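PDB 4HKG: phosphopantetheine attachment site family protein from Acinetobacter baumannii, which probably acts as a free-standing peptidyl carrier protein, holding intermediates on a phosphopantetheine arm in an uncharacterized secondary metabolic pathway. Local coordinates for residues A[8-13]-A[54-59]; A[19-24]-A[46-51]; A[63-68]-A[72-77]. All coordinates share one frame; numbering follows the deposited sequence. Where two conformers were deposited one is given.

Contact 1: A[8-13]-A[54-59]; sequences AYWSAI and DLTKLE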
ATOM      1  N   ALA A   8       6.460  -9.139  -4.203  1.00 11.36           N
ATOM      2  CA  ALA A   8       7.503  -8.568  -3.357  1.00 12.30           C
ATOM      3  C   ALA A   8       7.916  -7.171  -3.819  1.00 11.20           C
ATOM      4  O   ALA A   8       8.198  -6.307  -2.996  1.00 11.35           O
ATOM      5  CB  ALA A   8       8.711  -9.496  -3.298  1.00 14.22           C
ATOM      6  N   TYR A   9       7.956  -6.954  -5.129  1.00 11.13           N
ATOM      7  CA  TYR A   9       8.267  -5.640  -5.688  1.00 10.45           C
ATOM      8  C   TYR A   9       7.244  -4.608  -5.208  1.00 10.77           C
ATOM      9  O   TYR A   9       7.601  -3.561  -4.648  1.00 10.53           O
ATOM     10  CB  TYR A   9       8.259  -5.735  -7.213  1.00 10.97           C
ATOM     11  CG  TYR A   9       8.627  -4.468  -7.945  1.00 11.63           C
ATOM     12  CD1 TYR A   9       9.934  -4.235  -8.346  1.00 13.19           C
ATOM     13  CD2 TYR A   9       7.661  -3.521  -8.269  1.00 11.62           C
ATOM     14  CE1 TYR A   9      10.279  -3.090  -9.046  1.00 14.29           C
ATOM     15  CE2 TYR A   9       7.995  -2.372  -8.969  1.00 13.43           C
ATOM     16  CZ  TYR A   9       9.299  -2.160  -9.344  1.00 13.77           C
ATOM     17  OH  TYR A   9       9.627  -1.017 -10.038  1.00 16.83           O
ATOM     18  N   TRP A  10       5.961  -4.895  -5.415  1.00  9.27           N
ATOM     19  CA  TRP A  10       4.933  -3.948  -5.008  1.00  9.44           C
ATOM     20  C   TRP A  10       4.833  -3.820  -3.492  1.00  9.81           C
ATOM     21  O   TRP A  10       4.553  -2.739  -2.975  1.00  9.65           O
ATOM     22  CB  TRP A  10       3.577  -4.298  -5.630  1.00  9.68           C
ATOM     23  CG  TRP A  10       3.567  -4.051  -7.091  1.00 10.57           C
ATOM     24  CD1 TRP A  10       3.420  -4.980  -8.087  1.00 12.76           C
ATOM     25  CD2 TRP A  10       3.761  -2.794  -7.743  1.00 11.72           C
ATOM     26  NE1 TRP A  10       3.487  -4.366  -9.314  1.00 13.61           N
ATOM     27  CE2 TRP A  10       3.698  -3.026  -9.128  1.00 12.45           C
ATOM     28  CE3 TRP A  10       3.967  -1.491  -7.283  1.00 11.56           C
ATOM     29  CZ2 TRP A  10       3.837  -2.004 -10.060  1.00 15.01           C
ATOM     30  CZ3 TRP A  10       4.107  -0.479  -8.209  1.00 15.20           C
ATOM     31  CH2 TRP A  10       4.045  -0.742  -9.579  1.00 15.28           C
ATOM     32  N   SER A  11       5.067  -4.908  -2.779  1.00  9.69           N
ATOM     33  CA  SER A  11       5.058  -4.853  -1.328  1.00  9.21           C
ATOM     34  C   SER A  11       6.131  -3.880  -0.812  1.00 10.06           C
ATOM     35  O   SER A  11       5.868  -3.085   0.093  1.00  9.70           O
ATOM     36  CB  SER A  11       5.243  -6.250  -0.733  1.00 11.00           C
ATOM     37  OG  SER A  11       5.153  -6.203   0.680  1.00 12.32           O
ATOM     38  N   ALA A  12       7.326  -3.924  -1.393  1.00  9.50           N
ATOM     39  CA  ALA A  12       8.393  -3.009  -0.981  1.00  9.79           C
ATOM     40  C   ALA A  12       8.013  -1.550  -1.274  1.00  9.82           C
ATOM     41  O   ALA A  12       8.250  -0.654  -0.457  1.00 10.14           O
ATOM     42  CB  ALA A  12       9.697  -3.368  -1.667  1.00 10.60           C
ATOM     43  N   ILE A  13       7.414  -1.306  -2.436  1.00  8.93           N
ATOM     44  CA  ILE A  13       6.978   0.046  -2.792  1.00  9.45           C
ATOM     45  C   ILE A  13       5.891   0.546  -1.837  1.00  9.68           C
ATOM     46  O   ILE A  13       5.984   1.662  -1.303  1.00  9.22           O
ATOM     47  CB  ILE A  13       6.536   0.117  -4.281  1.00  9.39           C
ATOM     48  CG1 ILE A  13       7.772  -0.006  -5.177  1.00 12.42           C
ATOM     49  CG2 ILE A  13       5.706   1.382  -4.560  1.00 11.99           C
ATOM     50  CD1 ILE A  13       7.498   0.106  -6.654  1.00 15.82           C
ATOM     51  N   ASP A  54      -0.057   7.272  -9.600  1.00 12.64           N
ATOM     52  CA  ASP A  54       1.050   7.932 -10.288  1.00 13.70           C
ATOM     53  C   ASP A  54       2.081   6.925 -10.779  1.00 14.08           C
ATOM     54  O   ASP A  54       2.639   7.086 -11.858  1.00 15.65           O
ATOM     55  CB  ASP A  54       1.751   8.945  -9.374  1.00 14.48           C
ATOM     56  CG  ASP A  54       0.861  10.105  -8.974  1.00 18.71           C
ATOM     57  OD1 ASP A  54      -0.133  10.387  -9.677  1.00 18.51           O
ATOM     58  OD2 ASP A  54       1.166  10.738  -7.937  1.00 19.00           O
ATOM     59  N   LEU A  55       2.336   5.887  -9.986  1.00 13.22           N
ATOM     60  CA  LEU A  55       3.353   4.892 -10.326  1.00 13.85           C
ATOM     61  C   LEU A  55       2.871   3.795 -11.283  1.00 17.02           C
ATOM     62  O   LEU A  55       3.673   3.276 -12.053  1.00 18.11           O
ATOM     63  CB  LEU A  55       3.907   4.237  -9.054  1.00 13.08           C
ATOM     64  CG  LEU A  55       4.559   5.142  -8.006  1.00 12.74           C
ATOM     65  CD1 LEU A  55       4.965   4.332  -6.775  1.00 12.62           C
ATOM     66  CD2 LEU A  55       5.762   5.877  -8.577  1.00 14.11           C
ATOM     67  N   THR A  56       1.582   3.442 -11.228  1.00 16.56           N
ATOM     68  CA  THR A  56       1.060   2.276 -11.963  1.00 16.86           C
ATOM     69  C   THR A  56       0.166   2.602 -13.152  1.00 19.82           C
ATOM     70  O   THR A  56      -0.103   1.721 -13.970  1.00 21.07           O
ATOM     71  CB  THR A  56       0.229   1.352 -11.054  1.00 18.94           C
ATOM     72  OG1 THR A  56      -0.979   2.029 -10.678  1.00 15.06           O
ATOM     73  CG2 THR A  56       1.006   0.954  -9.811  1.00 21.90           C
ATOM     74  N   LYS A  57      -0.316   3.842 -13.224  1.00 21.46           N
ATOM     75  CA  LYS A  57      -1.288   4.274 -14.239  1.00 18.64           C
ATOM     76  C   LYS A  57      -2.663   3.620 -14.071  1.00 19.05           C
ATOM     77  O   LYS A  57      -3.536   3.756 -14.934  1.00 22.78           O
ATOM     78  CB  LYS A  57      -0.766   4.056 -15.666  1.00 24.47           C
ATOM     79  CG  LYS A  57       0.612   4.647 -15.920  1.00 32.94           C
ATOM     80  N   LEU A  58      -2.856   2.919 -12.960  1.00 15.34           N
ATOM     81  CA  LEU A  58      -4.150   2.331 -12.642  1.00 15.50           C
ATOM     82  C   LEU A  58      -5.019   3.355 -11.935  1.00 17.15           C
ATOM     83  O   LEU A  58      -4.507   4.284 -11.307  1.00 16.49           O
ATOM     84  CB  LEU A  58      -3.971   1.138 -11.708  1.00 16.14           C
ATOM     85  CG  LEU A  58      -3.181  -0.066 -12.214  1.00 17.21           C
ATOM     86  CD1 LEU A  58      -2.901  -1.002 -11.043  1.00 19.83           C
ATOM     87  CD2 LEU A  58      -3.959  -0.781 -13.300  1.00 22.63           C
ATOM     88  N   GLU A  59      -6.331   3.183 -12.035  1.00 16.92           N
ATOM     89  CA  GLU A  59      -7.253   3.925 -11.191  1.00 15.50           C
ATOM     90  C   GLU A  59      -7.435   3.111  -9.926  1.00 14.81           C
ATOM     91  O   GLU A  59      -7.782   1.935  -9.989  1.00 16.28           O
ATOM     92  CB  GLU A  59      -8.591   4.121 -11.890  1.00 19.72           C
ATOM     93  CG  GLU A  59      -9.588   4.910 -11.069  1.00 27.58           C
ATOM     94  CD  GLU A  59     -10.529   5.721 -11.930  0.57 29.46           C
ATOM     95  OE1 GLU A  59     -11.383   6.432 -11.362  0.47 33.18           O
ATOM     96  OE2 GLU A  59     -10.409   5.651 -13.173  0.66 35.70           O
TER
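W10 and T56, with I13 and L55 beside them, form a small apolar contact between two helices of the carrier-protein bundle. It joins the N-terminal part of helix 7-22 to the C-terminal end of helix 42-56. The backbones stay well apart, with 9.7 Å between I13 CA and L55 CA. Only side-chain carbons bridge the gap.

W10 CH2, at the far end of the indole, meets the methyl T56 CG2 at 3.5 Å. The neighbouring ring atom W10 CZ3 is 3.8 Å from the same T56 CG2. The methyl comes in obliquely to the ring. Within its own helix, W10 has Y9 CD2 lying over the centre of one face, 4.0 Å above the plane. One turn further along, the branch methyl I13 CG2 touches L55 CD1 at 3.8 Å.

The two ends of T56 do different work. With chi1 at 68°, OG1 turns back to its own chain and CG2 is left to face W10. T56 OG1 accepts from L58 N at 3.1 Å, with an N-H...O angle of 159°, which makes an ST turn. The same hydroxyl is also hydrogen-bonded to L52 O. These two bonds fix its rotation where the helix ends and K57 takes a positive phi.

The contact is partly buried. Helix 71-82 also meets it: V79 and L82 touch W10, and L82 also touches L58, so W10 is shared between helix 42-56 and helix 71-82.

Contact 2: A[19-24]-A[46-51]; sequences AKEMRV and LSVSGD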
ATOM      1  N   ALA A  19       5.288   3.869   5.188  1.00  9.65           N
ATOM      2  CA  ALA A  19       6.245   4.313   6.198  1.00 10.42           C
ATOM      3  C   ALA A  19       6.512   5.814   6.093  1.00 10.29           C
ATOM      4  O   ALA A  19       6.590   6.509   7.110  1.00 10.58           O
ATOM      5  CB  ALA A  19       7.538   3.526   6.084  1.00 11.29           C
ATOM      6  N   LYS A  20       6.651   6.319   4.873  1.00  9.28           N
ATOM      7  CA  LYS A  20       6.884   7.743   4.675  1.00 10.79           C
ATOM      8  C   LYS A  20       5.700   8.569   5.181  1.00  9.41           C
ATOM      9  O   LYS A  20       5.892   9.616   5.811  1.00 10.92           O
ATOM     10  CB  LYS A  20       7.176   8.040   3.202  1.00 11.19           C
ATOM     11  CG  LYS A  20       8.575   7.619   2.730  1.00 13.84           C
ATOM     12  CD  LYS A  20       9.615   8.719   2.929  1.00 16.28           C
ATOM     13  CE  LYS A  20      10.990   8.286   2.421  1.00 15.26           C
ATOM     14  NZ  LYS A  20      11.889   9.461   2.216  1.00 20.66           N
ATOM     15  N   GLU A  21       4.482   8.106   4.918  1.00  9.25           N
ATOM     16  CA  GLU A  21       3.292   8.801   5.397  1.00  9.98           C
ATOM     17  C   GLU A  21       3.159   8.731   6.919  1.00  9.62           C
ATOM     18  O   GLU A  21       2.732   9.695   7.558  1.00 12.57           O
ATOM     19  CB  GLU A  21       2.041   8.226   4.744  1.00 10.06           C
ATOM     20  CG  GLU A  21       1.747   8.814   3.386  1.00 11.05           C
ATOM     21  CD  GLU A  21       1.326  10.264   3.498  1.00 14.02           C
ATOM     22  OE1 GLU A  21       2.133  11.176   3.217  1.00 14.49           O
ATOM     23  OE2 GLU A  21       0.163  10.502   3.882  1.00 15.88           O
ATOM     24  N   MET A  22       3.524   7.600   7.504  1.00  9.36           N
ATOM     25  CA  MET A  22       3.375   7.409   8.944  0.80  9.98           C
ATOM     26  C   MET A  22       4.558   7.979   9.723  1.00 10.61           C
ATOM     27  O   MET A  22       4.542   8.018  10.952  1.00 11.72           O
ATOM     28  CB  MET A  22       3.167   5.927   9.275  0.80 10.25           C
ATOM     29  CG  MET A  22       1.915   5.310   8.636  0.80 11.27           C
ATOM     30  SD  MET A  22       0.372   6.218   8.917  0.80 10.98           S
ATOM     31  CE  MET A  22       0.194   6.026  10.691  0.80 13.93           C
ATOM     32  N   ARG A  23       5.587   8.420   8.993  1.00 13.54           N
ATOM     33  CA  ARG A  23       6.809   9.006   9.567  1.00 13.42           C
ATOM     34  C   ARG A  23       7.564   8.032  10.474  1.00 12.55           C
ATOM     35  O   ARG A  23       8.047   8.411  11.546  1.00 13.20           O
ATOM     36  CB  ARG A  23       6.525  10.340  10.279  1.00 14.75           C
ATOM     37  CG  ARG A  23       5.780  11.344   9.407  1.00 16.33           C
ATOM     38  CD  ARG A  23       5.748  12.723  10.043  1.00 18.00           C
ATOM     39  NE  ARG A  23       4.677  13.566   9.511  1.00 21.13           N
ATOM     40  CZ  ARG A  23       4.811  14.406   8.490  1.00 26.58           C
ATOM     41  NH1 ARG A  23       3.773  15.127   8.086  1.00 26.00           N
ATOM     42  NH2 ARG A  23       5.977  14.524   7.868  1.00 24.42           N
ATOM     43  N   VAL A  24       7.673   6.786  10.026  1.00 11.66           N
ATOM     44  CA  VAL A  24       8.444   5.762  10.728  1.00 11.41           C
ATOM     45  C   VAL A  24       9.327   5.028   9.722  1.00 11.27           C
ATOM     46  O   VAL A  24       9.134   5.157   8.514  1.00 12.61           O
ATOM     47  CB  VAL A  24       7.525   4.750  11.450  1.00 12.04           C
ATOM     48  CG1 VAL A  24       6.621   5.468  12.452  1.00 13.25           C
ATOM     49  CG2 VAL A  24       6.706   3.965  10.452  1.00 12.63           C
ATOM     50  N   LEU A  46      -5.706   7.978   1.043  1.00  8.70           N
ATOM     51  CA  LEU A  46      -5.790   8.776  -0.172  1.00  9.78           C
ATOM     52  C   LEU A  46      -4.397   9.099  -0.745  1.00  9.33           C
ATOM     53  O   LEU A  46      -4.173   9.020  -1.966  1.00  9.38           O
ATOM     54  CB  LEU A  46      -6.585  10.053   0.103  1.00 10.51           C
ATOM     55  CG  LEU A  46      -6.647  11.066  -1.038  1.00 12.83           C
ATOM     56  CD1 LEU A  46      -7.295  10.441  -2.270  1.00 16.27           C
ATOM     57  CD2 LEU A  46      -7.392  12.325  -0.608  1.00 14.34           C
ATOM     58  N   SER A  47      -3.461   9.455   0.127  1.00  9.29           N
ATOM     59  CA  SER A  47      -2.079   9.705  -0.294  1.00  9.91           C
ATOM     60  C   SER A  47      -1.457   8.478  -0.955  1.00  8.63           C
ATOM     61  O   SER A  47      -0.885   8.566  -2.048  1.00  9.69           O
ATOM     62  CB  SER A  47      -1.231  10.135   0.907  1.00 10.22           C
ATOM     63  OG  SER A  47       0.154  10.167   0.575  1.00 12.09           O
ATOM     64  N   VAL A  48      -1.548   7.338  -0.285  1.00  9.12           N
ATOM     65  CA  VAL A  48      -0.937   6.112  -0.775  1.00  8.99           C
ATOM     66  C   VAL A  48      -1.565   5.637  -2.081  1.00  9.87           C
ATOM     67  O   VAL A  48      -0.854   5.315  -3.037  1.00  8.81           O
ATOM     68  CB  VAL A  48      -0.994   5.001   0.302  1.00  9.00           C
ATOM     69  CG1 VAL A  48      -0.542   3.659  -0.269  1.00 10.60           C
ATOM     70  CG2 VAL A  48      -0.147   5.391   1.509  1.00 10.72           C
ATOM     71  N   SER A  49      -2.891   5.592  -2.136  1.00  8.97           N
ATOM     72  CA  SER A  49      -3.547   5.154  -3.357  1.00  9.82           C
ATOM     73  C   SER A  49      -3.269   6.106  -4.520  1.00  9.68           C
ATOM     74  O   SER A  49      -3.028   5.657  -5.643  1.00 10.34           O
ATOM     75  CB  SER A  49      -5.050   4.947  -3.132  1.00  9.69           C
ATOM     76  OG  SER A  49      -5.705   6.136  -2.714  1.00 10.87           O
ATOM     77  N   GLY A  50      -3.278   7.411  -4.250  1.00  9.39           N
ATOM     78  CA  GLY A  50      -2.987   8.395  -5.277  1.00 10.20           C
ATOM     79  C   GLY A  50      -1.568   8.275  -5.809  1.00 10.29           C
ATOM     80  O   GLY A  50      -1.319   8.398  -7.010  1.00 11.09           O
ATOM     81  N   ASP A  51      -0.623   8.039  -4.904  1.00  9.77           N
ATOM     82  CA  ASP A  51       0.762   7.832  -5.306  1.00 10.15           C
ATOM     83  C   ASP A  51       0.903   6.561  -6.143  1.00 10.15           C
ATOM     84  O   ASP A  51       1.628   6.539  -7.144  1.00 10.98           O
ATOM     85  CB  ASP A  51       1.688   7.794  -4.085  1.00  9.89           C
ATOM     86  CG  ASP A  51       1.964   9.180  -3.511  1.00 11.17           C
ATOM     87  OD1 ASP A  51       1.565  10.187  -4.131  1.00 13.43           O
ATOM     88  OD2 ASP A  51       2.616   9.267  -2.451  1.00 13.57           O
TER
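The E21 carboxylate is the flat group here, and S47 lies across one of its faces. S47 OG sits almost straight above the central carbon, 3.2 Å from E21 CD. S47 CB is on that same face, displaced to the OE2 side, with E21 OE2 and S47 CB 3.3 Å apart. Within segment 46-51, nothing but S47 comes close to the carboxylate; at its edges this segment places no atom.

E21 CG stands anti to the carbonyl carbon (chi1 -84°), and the chain bends at chi2 (-69°). The bend brings the carboxylate over S47. The aliphatic part of E21 makes the second touch: E21 CG is 4.3 Å from V48 CG2, a loose apolar approach. E21 also rests on V44, one turn earlier in that helix.

The contact joins the C-terminal end of helix 7-22 to the middle of helix 42-56. R23 follows with a positive phi, and the chain leaves the helix.

Chemically this is packing of polar groups without a bond. S47 OG is 3.3 Å from E21 OE2, but the angle is poor because the hydroxyl lies above the carboxylate plane. D51 may add a mild like-charge effect, since E21 OE1 and D51 OD2 are 6.0 Å apart. The two segments meet here by close packing alone, with neither a hydrogen bond nor a salt bridge between them.

Contact 3: A[63-68]-A[72-77]; sequences TLLWDY and NALAEY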
ATOM      1  N   THR A  63     -10.450   3.295  -0.828  1.00  9.95           N
ATOM      2  CA  THR A  63     -11.103   2.171  -0.163  1.00 10.27           C
ATOM      3  C   THR A  63     -10.456   0.824  -0.488  1.00  9.47           C
ATOM      4  O   THR A  63     -10.773  -0.178   0.145  1.00  9.89           O
ATOM      5  CB  THR A  63     -12.615   2.113  -0.475  1.00 10.98           C
ATOM      6  OG1 THR A  63     -12.808   2.283  -1.880  1.00 12.76           O
ATOM      7  CG2 THR A  63     -13.362   3.223   0.274  1.00 13.86           C
ATOM      8  N   LEU A  64      -9.549   0.780  -1.462  1.00  9.33           N
ATOM      9  CA  LEU A  64      -8.777  -0.447  -1.674  1.00  9.78           C
ATOM     10  C   LEU A  64      -7.963  -0.807  -0.431  1.00  8.97           C
ATOM     11  O   LEU A  64      -7.666  -1.986  -0.209  1.00  9.45           O
ATOM     12  CB  LEU A  64      -7.848  -0.322  -2.879  1.00 10.43           C
ATOM     13  CG  LEU A  64      -8.533  -0.401  -4.240  1.00 10.56           C
ATOM     14  CD1 LEU A  64      -7.538  -0.062  -5.334  1.00 13.18           C
ATOM     15  CD2 LEU A  64      -9.163  -1.774  -4.486  1.00 13.42           C
ATOM     16  N   LEU A  65      -7.601   0.184   0.384  1.00  9.70           N
ATOM     17  CA  LEU A  65      -6.861  -0.107   1.613  1.00  8.96           C
ATOM     18  C   LEU A  65      -7.774  -0.654   2.701  1.00  9.57           C
ATOM     19  O   LEU A  65      -7.293  -1.162   3.702  1.00  9.97           O
ATOM     20  CB  LEU A  65      -6.059   1.101   2.115  1.00 10.22           C
ATOM     21  CG  LEU A  65      -4.731   1.367   1.387  1.00  8.93           C
ATOM     22  CD1 LEU A  65      -4.932   2.039   0.030  1.00 10.61           C
ATOM     23  CD2 LEU A  65      -3.794   2.187   2.265  1.00 11.20           C
ATOM     24  N   TRP A  66      -9.090  -0.558   2.496  1.00  9.50           N
ATOM     25  CA  TRP A  66     -10.058  -1.262   3.340  1.00  9.89           C
ATOM     26  C   TRP A  66     -10.264  -2.687   2.818  1.00  9.72           C
ATOM     27  O   TRP A  66     -10.264  -3.656   3.587  1.00 11.65           O
ATOM     28  CB  TRP A  66     -11.387  -0.494   3.378  1.00 10.34           C
ATOM     29  CG  TRP A  66     -12.473  -1.132   4.193  1.00 11.43           C
ATOM     30  CD1 TRP A  66     -13.450  -1.974   3.744  1.00 14.88           C
ATOM     31  CD2 TRP A  66     -12.715  -0.943   5.591  1.00 12.30           C
ATOM     32  NE1 TRP A  66     -14.273  -2.335   4.782  1.00 16.25           N
ATOM     33  CE2 TRP A  66     -13.847  -1.716   5.923  1.00 13.61           C
ATOM     34  CE3 TRP A  66     -12.082  -0.203   6.594  1.00 15.71           C
ATOM     35  CZ2 TRP A  66     -14.356  -1.765   7.219  1.00 16.72           C
ATOM     36  CZ3 TRP A  66     -12.592  -0.256   7.879  1.00 20.30           C
ATOM     37  CH2 TRP A  66     -13.718  -1.031   8.180  1.00 18.44           C
ATOM     38  N   ASP A  67     -10.438  -2.809   1.503  1.00 10.00           N
ATOM     39  CA  ASP A  67     -10.725  -4.093   0.866  1.00 12.22           C
ATOM     40  C   ASP A  67      -9.537  -5.044   0.939  1.00 10.77           C
ATOM     41  O   ASP A  67      -9.710  -6.263   1.018  1.00 12.16           O
ATOM     42  CB  ASP A  67     -11.075  -3.874  -0.602  1.00 12.27           C
ATOM     43  CG  ASP A  67     -12.335  -3.057  -0.794  1.00 14.63           C
ATOM     44  OD1 ASP A  67     -13.118  -2.875   0.171  1.00 14.02           O
ATOM     45  OD2 ASP A  67     -12.549  -2.610  -1.939  1.00 13.97           O
ATOM     46  N   TYR A  68      -8.339  -4.473   0.877  1.00 10.01           N
ATOM     47  CA  TYR A  68      -7.070  -5.205   0.917  1.00 10.21           C
ATOM     48  C   TYR A  68      -6.251  -4.556   2.020  1.00 10.33           C
ATOM     49  O   TYR A  68      -5.418  -3.691   1.759  1.00 10.68           O
ATOM     50  CB  TYR A  68      -6.362  -5.138  -0.449  1.00  9.95           C
ATOM     51  CG  TYR A  68      -7.222  -5.731  -1.535  1.00  9.44           C
ATOM     52  CD1 TYR A  68      -7.261  -7.103  -1.725  1.00 12.76           C
ATOM     53  CD2 TYR A  68      -8.045  -4.930  -2.331  1.00 10.32           C
ATOM     54  CE1 TYR A  68      -8.060  -7.664  -2.691  1.00 13.52           C
ATOM     55  CE2 TYR A  68      -8.857  -5.492  -3.306  1.00 12.14           C
ATOM     56  CZ  TYR A  68      -8.852  -6.861  -3.477  1.00 12.14           C
ATOM     57  OH  TYR A  68      -9.654  -7.434  -4.436  1.00 15.85           O
ATOM     58  N   ASN A  72       0.789  -6.396   2.151  1.00  8.85           N
ATOM     59  CA  ASN A  72       0.884  -7.566   1.288  1.00  8.83           C
ATOM     60  C   ASN A  72      -0.415  -7.860   0.532  1.00  9.15           C
ATOM     61  O   ASN A  72      -0.374  -8.314  -0.613  1.00 10.16           O
ATOM     62  CB  ASN A  72       1.350  -8.793   2.073  1.00  9.96           C
ATOM     63  CG  ASN A  72       2.855  -8.871   2.198  1.00 10.43           C
ATOM     64  OD1 ASN A  72       3.590  -8.346   1.348  1.00 12.23           O
ATOM     65  ND2 ASN A  72       3.326  -9.520   3.249  1.00 12.08           N
ATOM     66  N   ALA A  73      -1.565  -7.605   1.154  1.00  9.28           N
ATOM     67  CA  ALA A  73      -2.841  -7.837   0.471  1.00  9.51           C
ATOM     68  C   ALA A  73      -3.000  -6.841  -0.678  1.00  8.82           C
ATOM     69  O   ALA A  73      -3.452  -7.202  -1.776  1.00  9.80           O
ATOM     70  CB  ALA A  73      -4.009  -7.740   1.443  1.00  9.92           C
ATOM     71  N   LEU A  74      -2.608  -5.594  -0.435  1.00  8.66           N
ATOM     72  CA  LEU A  74      -2.679  -4.584  -1.482  1.00  8.37           C
ATOM     73  C   LEU A  74      -1.685  -4.888  -2.604  1.00  9.07           C
ATOM     74  O   LEU A  74      -2.003  -4.719  -3.782  1.00  9.62           O
ATOM     75  CB  LEU A  74      -2.462  -3.183  -0.912  1.00  9.16           C
ATOM     76  CG  LEU A  74      -2.683  -2.014  -1.879  1.00  8.67           C
ATOM     77  CD1 LEU A  74      -4.116  -1.975  -2.414  1.00 11.66           C
ATOM     78  CD2 LEU A  74      -2.330  -0.711  -1.180  1.00  9.97           C
ATOM     79  N   ALA A  75      -0.495  -5.370  -2.251  1.00  8.26           N
ATOM     80  CA  ALA A  75       0.493  -5.774  -3.251  1.00  9.16           C
ATOM     81  C   ALA A  75      -0.040  -6.891  -4.136  1.00  8.85           C
ATOM     82  O   ALA A  75       0.140  -6.862  -5.360  1.00 10.65           O
ATOM     83  CB  ALA A  75       1.783  -6.208  -2.585  1.00  9.28           C
ATOM     84  N   GLU A  76      -0.699  -7.870  -3.515  1.00  9.27           N
ATOM     85  CA  GLU A  76      -1.315  -8.972  -4.240  1.00 10.75           C
ATOM     86  C   GLU A  76      -2.330  -8.440  -5.245  1.00  9.73           C
ATOM     87  O   GLU A  76      -2.384  -8.896  -6.390  1.00 11.19           O
ATOM     88  CB  GLU A  76      -1.988  -9.936  -3.255  1.00 11.78           C
ATOM     89  CG  GLU A  76      -2.696 -11.111  -3.906  1.00 14.00           C
ATOM     90  CD  GLU A  76      -1.797 -12.309  -4.085  1.00 18.11           C
ATOM     91  OE1 GLU A  76      -0.697 -12.316  -3.492  1.00 16.42           O
ATOM     92  OE2 GLU A  76      -2.191 -13.249  -4.807  1.00 18.43           O
ATOM     93  N   TYR A  77      -3.136  -7.473  -4.814  1.00 10.11           N
ATOM     94  CA  TYR A  77      -4.127  -6.858  -5.689  1.00 11.71           C
ATOM     95  C   TYR A  77      -3.478  -6.179  -6.900  1.00  9.92           C
ATOM     96  O   TYR A  77      -3.924  -6.366  -8.035  1.00 12.00           O
ATOM     97  CB  TYR A  77      -5.005  -5.872  -4.912  1.00 11.44           C
ATOM     98  CG  TYR A  77      -5.992  -5.144  -5.786  1.00 11.78           C
ATOM     99  CD1 TYR A  77      -7.147  -5.768  -6.221  1.00 14.59           C
ATOM    100  CD2 TYR A  77      -5.759  -3.835  -6.189  1.00 14.38           C
ATOM    101  CE1 TYR A  77      -8.052  -5.113  -7.025  1.00 17.25           C
ATOM    102  CE2 TYR A  77      -6.663  -3.166  -6.999  1.00 16.01           C
ATOM    103  CZ  TYR A  77      -7.804  -3.814  -7.412  1.00 16.93           C
ATOM    104  OH  TYR A  77      -8.719  -3.176  -8.216  1.00 22.95           O
TER
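The two segments come closest where Y68 leaves helix 64-67 and passes A73 near the start of helix 71-82, with Y68 CA 5.0 Å from A73 CA.

Y68 and Y77 form an offset stack. Their centroids are 4.6 Å apart and the planes are inclined by 30°. Y77 CB lies over the centre of the Y68 ring, 3.9 Å from the centroid, as a CH-pi contact. The closest ring atoms are Y68 CE2 and Y77 CD1, 3.4 Å apart. Y77 CG is anti to the backbone N (chi1 176°), which lays the side chain across the Y68 face. L64 adds a second CH-pi contact: its CD2 stands over a face of the Y77 ring, 4.1 Å from the centroid.

The two methyls of L74 each meet a leucine. L74 CD1 meets L64 CB at 4.1 Å, and L74 CD2 meets L65 CD1 at 4.0 Å. L74 also reaches I14 of helix 7-22, and L65 touches F35 and L40.

The pairing of the short helix 64-67 with helix 71-82, joined by a tight connection, is characteristic of the four-helix carrier-protein fold.

Contacts 1 and 2 join the same two helices at separate places. Helices 7-22 and 42-56 run roughly antiparallel; the centres of the two contacts are 13 Å apart. Contact 3 comes later in the chain and ties helix 64-67 to helix 71-82. It reaches contact 1, 11 Å away between centres, through the probable hydrogen bond from S11 OG to N72 OD1 (2.7 Å). It reaches contact 2 through packing of S49 CB on L65 CD1 at 4.3 Å. A bound methylpentanediol, probably from the crystallisation liquor, lies about 4 Å from the L65 side chain. In carrier proteins the phosphopantetheine serine is expected at the start of helix 42-56, which takes part in contacts 1 and 2.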